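Local coordinates for protein piwi (Drosophila melanogaster, PDB 6KR6), which binds piRNAs directly and, in complex with them, represses transposable elements by governing their methylation, at residues L570-I582 with K642-V654. Residues are numbered along the deposited sequence; the frame is centred on the assembly and turned at random.
Sequences LPLSGLMTIGFDI and KLPSRIVFYRDGV. With ZN (zinc ion), chain N; HG (mercury (II) ion), chain G.
Met576 and Ile578 exchange backbone hydrogen bonds with Arg646, Val648 and Tyr650, joining strand 575-584 to strand 646-652 in parallel, the axes of the paired parts 13° apart. Met576 N reaches Arg646 O at 2.9 Å, and Tyr650 N meets Ile578 O almost straight (171°); toward the metal-binding end the bonds weaken, with Phe580 N and Tyr650 O 3.3 Å apart. Gly574, at a positive phi that glycine tolerates readily, receives Ser645 N (weakly) and Arg646 N on one carbonyl oxygen.

Apolar contacts form on both faces. Toward helix 625-640, beta-branched Ile578 sends CD1 to Ile647 CG2 (3.7 Å), while CG2, anti to its own backbone N, meets the Phe649 ring. On the other face Leu575 CD1 packs on Val648 CG2, and the Thr577 methyl, CG2, touches the edge of the Tyr650 ring.

Both arginines offer a guanidinium face to carbon; their polar partners differ. Leu572 CD2 sits over one face of Arg646, whose NE weakly bonds Ser573 O at its edge; an alanine here would probably leave that carbonyl without this donor and uncover the Leu572 methyl. Arg651, bent at its second side-chain torsion, lays its guanidinium face against the edge of the Phe580 ring at CE2, the planes 69° apart, while its NH1 forms a salt bridge with Glu666.

Near the C-terminal ends of the paired parts the carboxylates of Asp581 and Asp652 stack, Asp581 OD2 lying 3.1 Å from Asp652 CG. Zinc is gripped by both Asp581 oxygens and by Asp652 OD1, each at 2.0 Å; Asp652 OD2 shares mercury with Cys781. Adjacent carboxylates on neighbouring parallel strands make a ready metal site, consistent with the paired catalytic aspartates of an RNase H-like Piwi domain.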
# COMPACT_ATOMS: atom_id res chain seq x y z
N LEU A 570 -8.15 13.71 -24.37
CA LEU A 570 -7.98 12.26 -24.49
C LEU A 570 -7.94 11.85 -25.96
O LEU A 570 -9.00 11.78 -26.61
CB LEU A 570 -9.11 11.53 -23.77
CG LEU A 570 -9.13 10.00 -23.83
CD1 LEU A 570 -7.88 9.43 -23.17
CD2 LEU A 570 -10.38 9.46 -23.17
N PRO A 571 -6.76 11.56 -26.51
CA PRO A 571 -6.66 11.17 -27.93
C PRO A 571 -6.78 9.66 -28.14
O PRO A 571 -5.89 9.01 -28.69
CB PRO A 571 -5.27 11.70 -28.31
CG PRO A 571 -4.48 11.54 -27.06
CD PRO A 571 -5.43 11.77 -25.91
N LEU A 572 -7.91 9.10 -27.71
CA LEU A 572 -8.18 7.68 -27.90
C LEU A 572 -9.68 7.47 -28.06
O LEU A 572 -10.48 8.14 -27.40
CB LEU A 572 -7.65 6.85 -26.72
CG LEU A 572 -6.20 6.36 -26.84
CD1 LEU A 572 -5.83 5.51 -25.64
CD2 LEU A 572 -6.01 5.58 -28.13
N SER A 573 -10.04 6.54 -28.94
CA SER A 573 -11.43 6.27 -29.28
C SER A 573 -11.85 4.92 -28.72
O SER A 573 -11.10 3.94 -28.82
CB SER A 573 -11.64 6.29 -30.80
OG SER A 573 -11.21 7.52 -31.36
N GLY A 574 -13.04 4.86 -28.13
CA GLY A 574 -13.57 3.62 -27.59
C GLY A 574 -12.76 3.03 -26.45
O GLY A 574 -12.58 1.81 -26.40
N LEU A 575 -12.27 3.87 -25.55
CA LEU A 575 -11.47 3.42 -24.41
C LEU A 575 -12.32 3.42 -23.15
O LEU A 575 -12.98 4.42 -22.84
CB LEU A 575 -10.24 4.31 -24.22
CG LEU A 575 -9.57 4.30 -22.84
CD1 LEU A 575 -9.05 2.91 -22.47
CD2 LEU A 575 -8.45 5.32 -22.79
N MET A 576 -12.30 2.30 -22.43
CA MET A 576 -12.93 2.18 -21.13
C MET A 576 -11.85 1.96 -20.09
O MET A 576 -11.10 0.98 -20.17
CB MET A 576 -13.94 1.03 -21.12
CG MET A 576 -14.29 0.49 -19.75
SD MET A 576 -15.85 -0.41 -19.81
CE MET A 576 -15.73 -1.43 -18.35
N THR A 577 -11.75 2.87 -19.13
CA THR A 577 -10.78 2.78 -18.05
C THR A 577 -11.47 2.21 -16.82
O THR A 577 -12.51 2.73 -16.39
CB THR A 577 -10.18 4.14 -17.73
OG1 THR A 577 -9.83 4.82 -18.95
CG2 THR A 577 -8.93 3.98 -16.88
N ILE A 578 -10.91 1.14 -16.26
CA ILE A 578 -11.47 0.48 -15.10
C ILE A 578 -10.53 0.64 -13.92
O ILE A 578 -9.31 0.47 -14.06
CB ILE A 578 -11.75 -1.02 -15.36
CG1 ILE A 578 -12.52 -1.22 -16.66
CG2 ILE A 578 -12.53 -1.61 -14.21
CD1 ILE A 578 -12.75 -2.68 -16.99
N GLY A 579 -11.09 0.97 -12.77
CA GLY A 579 -10.38 0.92 -11.51
C GLY A 579 -11.08 -0.04 -10.56
O GLY A 579 -12.29 -0.24 -10.66
N PHE A 580 -10.31 -0.62 -9.65
CA PHE A 580 -10.85 -1.62 -8.74
C PHE A 580 -10.05 -1.60 -7.45
O PHE A 580 -8.81 -1.56 -7.50
CB PHE A 580 -10.81 -3.02 -9.38
CG PHE A 580 -11.22 -4.13 -8.46
CD1 PHE A 580 -12.55 -4.34 -8.16
CD2 PHE A 580 -10.27 -4.98 -7.91
CE1 PHE A 580 -12.93 -5.37 -7.32
CE2 PHE A 580 -10.65 -6.01 -7.07
CZ PHE A 580 -11.98 -6.20 -6.77
N ASP A 581 -10.74 -1.61 -6.32
CA ASP A 581 -10.03 -1.76 -5.04
C ASP A 581 -10.92 -2.50 -4.05
O ASP A 581 -12.08 -2.79 -4.31
CB ASP A 581 -9.57 -0.41 -4.47
CG ASP A 581 -8.44 -0.56 -3.44
OD1 ASP A 581 -8.10 -1.71 -3.10
OD2 ASP A 581 -7.89 0.46 -2.98
N ILE A 582 -10.33 -2.81 -2.89
CA ILE A 582 -10.96 -3.63 -1.88
C ILE A 582 -10.80 -2.96 -0.52
O ILE A 582 -9.91 -2.14 -0.30
CB ILE A 582 -10.36 -5.06 -1.85
CG1 ILE A 582 -8.89 -5.05 -2.29
CG2 ILE A 582 -11.17 -5.98 -2.76
CD1 ILE A 582 -7.93 -4.50 -1.25
N LYS A 642 -22.44 -0.36 -28.60
CA LYS A 642 -21.23 -1.07 -28.99
C LYS A 642 -20.36 -1.26 -27.76
O LYS A 642 -20.45 -0.50 -26.79
CB LYS A 642 -20.45 -0.31 -30.08
CG LYS A 642 -20.01 1.09 -29.69
CD LYS A 642 -19.41 1.83 -30.89
CE LYS A 642 -19.21 3.31 -30.60
NZ LYS A 642 -17.92 3.58 -29.91
N LEU A 643 -19.53 -2.30 -27.80
CA LEU A 643 -18.57 -2.57 -26.73
C LEU A 643 -17.32 -1.72 -26.92
O LEU A 643 -17.06 -1.21 -28.01
CB LEU A 643 -18.22 -4.05 -26.72
CG LEU A 643 -19.32 -5.02 -26.31
CD1 LEU A 643 -18.81 -6.45 -26.27
CD2 LEU A 643 -19.90 -4.62 -24.96
N PRO A 644 -16.52 -1.53 -25.86
CA PRO A 644 -15.32 -0.71 -26.00
C PRO A 644 -14.23 -1.43 -26.78
O PRO A 644 -14.09 -2.65 -26.73
CB PRO A 644 -14.89 -0.46 -24.55
CG PRO A 644 -15.44 -1.62 -23.80
CD PRO A 644 -16.72 -2.00 -24.47
N SER A 645 -13.44 -0.64 -27.52
CA SER A 645 -12.37 -1.19 -28.34
C SER A 645 -11.11 -1.43 -27.52
O SER A 645 -10.39 -2.42 -27.75
CB SER A 645 -12.08 -0.27 -29.52
OG SER A 645 -13.24 -0.05 -30.30
N ARG A 646 -10.81 -0.54 -26.58
CA ARG A 646 -9.64 -0.66 -25.71
C ARG A 646 -10.09 -0.59 -24.26
O ARG A 646 -11.07 0.09 -23.93
CB ARG A 646 -8.61 0.44 -25.99
CG ARG A 646 -8.53 0.87 -27.45
CD ARG A 646 -7.70 2.13 -27.61
NE ARG A 646 -7.96 2.81 -28.87
CZ ARG A 646 -7.22 2.67 -29.97
NH1 ARG A 646 -6.16 1.87 -29.96
NH2 ARG A 646 -7.53 3.34 -31.07
N ILE A 647 -9.37 -1.30 -23.39
CA ILE A 647 -9.65 -1.33 -21.96
C ILE A 647 -8.34 -1.19 -21.20
O ILE A 647 -7.40 -1.96 -21.44
CB ILE A 647 -10.39 -2.62 -21.54
CG1 ILE A 647 -11.75 -2.72 -22.23
CG2 ILE A 647 -10.57 -2.66 -20.03
CD1 ILE A 647 -12.61 -3.85 -21.72
N VAL A 648 -8.28 -0.23 -20.28
CA VAL A 648 -7.15 -0.05 -19.39
C VAL A 648 -7.63 -0.32 -17.97
O VAL A 648 -8.43 0.44 -17.42
CB VAL A 648 -6.54 1.36 -19.51
CG1 VAL A 648 -5.41 1.53 -18.51
CG2 VAL A 648 -6.05 1.60 -20.92
N PHE A 649 -7.15 -1.42 -17.39
CA PHE A 649 -7.57 -1.88 -16.07
C PHE A 649 -6.50 -1.51 -15.06
O PHE A 649 -5.35 -1.94 -15.18
CB PHE A 649 -7.79 -3.39 -16.10
CG PHE A 649 -8.50 -3.94 -14.89
CD1 PHE A 649 -7.83 -4.11 -13.69
CD2 PHE A 649 -9.83 -4.32 -14.96
CE1 PHE A 649 -8.48 -4.62 -12.58
CE2 PHE A 649 -10.48 -4.83 -13.86
CZ PHE A 649 -9.81 -4.99 -12.67
N TYR A 650 -6.87 -0.72 -14.06
CA TYR A 650 -5.96 -0.32 -12.98
C TYR A 650 -6.33 -1.10 -11.72
O TYR A 650 -7.47 -1.03 -11.25
CB TYR A 650 -6.03 1.18 -12.73
CG TYR A 650 -5.38 2.01 -13.81
CD1 TYR A 650 -4.02 1.90 -14.07
CD2 TYR A 650 -6.12 2.90 -14.58
CE1 TYR A 650 -3.41 2.65 -15.07
CE2 TYR A 650 -5.53 3.65 -15.57
CZ TYR A 650 -4.18 3.53 -15.81
OH TYR A 650 -3.59 4.28 -16.80
N ARG A 651 -5.35 -1.83 -11.18
CA ARG A 651 -5.56 -2.75 -10.07
C ARG A 651 -4.80 -2.26 -8.85
O ARG A 651 -3.60 -1.97 -8.93
CB ARG A 651 -5.12 -4.16 -10.46
CG ARG A 651 -5.43 -5.24 -9.43
CD ARG A 651 -6.91 -5.30 -9.11
NE ARG A 651 -7.29 -6.60 -8.57
CZ ARG A 651 -7.09 -6.97 -7.31
NH1 ARG A 651 -7.48 -8.18 -6.90
NH2 ARG A 651 -6.50 -6.15 -6.45
N ASP A 652 -5.49 -2.19 -7.71
CA ASP A 652 -4.90 -1.74 -6.45
C ASP A 652 -4.56 -2.97 -5.62
O ASP A 652 -5.46 -3.70 -5.17
CB ASP A 652 -5.86 -0.81 -5.71
CG ASP A 652 -5.26 -0.20 -4.45
OD1 ASP A 652 -4.99 -0.95 -3.49
OD2 ASP A 652 -5.05 1.03 -4.43
N GLY A 653 -3.27 -3.21 -5.41
CA GLY A 653 -2.83 -4.36 -4.64
C GLY A 653 -1.33 -4.43 -4.46
O GLY A 653 -0.64 -3.41 -4.50
N VAL A 654 -0.82 -5.65 -4.24
CA VAL A 654 0.61 -5.89 -4.01
C VAL A 654 1.14 -5.05 -2.86
O VAL A 654 1.76 -5.56 -1.93
CB VAL A 654 1.43 -5.65 -5.29
CG1 VAL A 654 2.91 -5.82 -5.00
CG2 VAL A 654 0.99 -6.59 -6.39
ZN ZN N . -6.52 -0.85 -2.20
HG HG G . -6.44 2.97 -5.83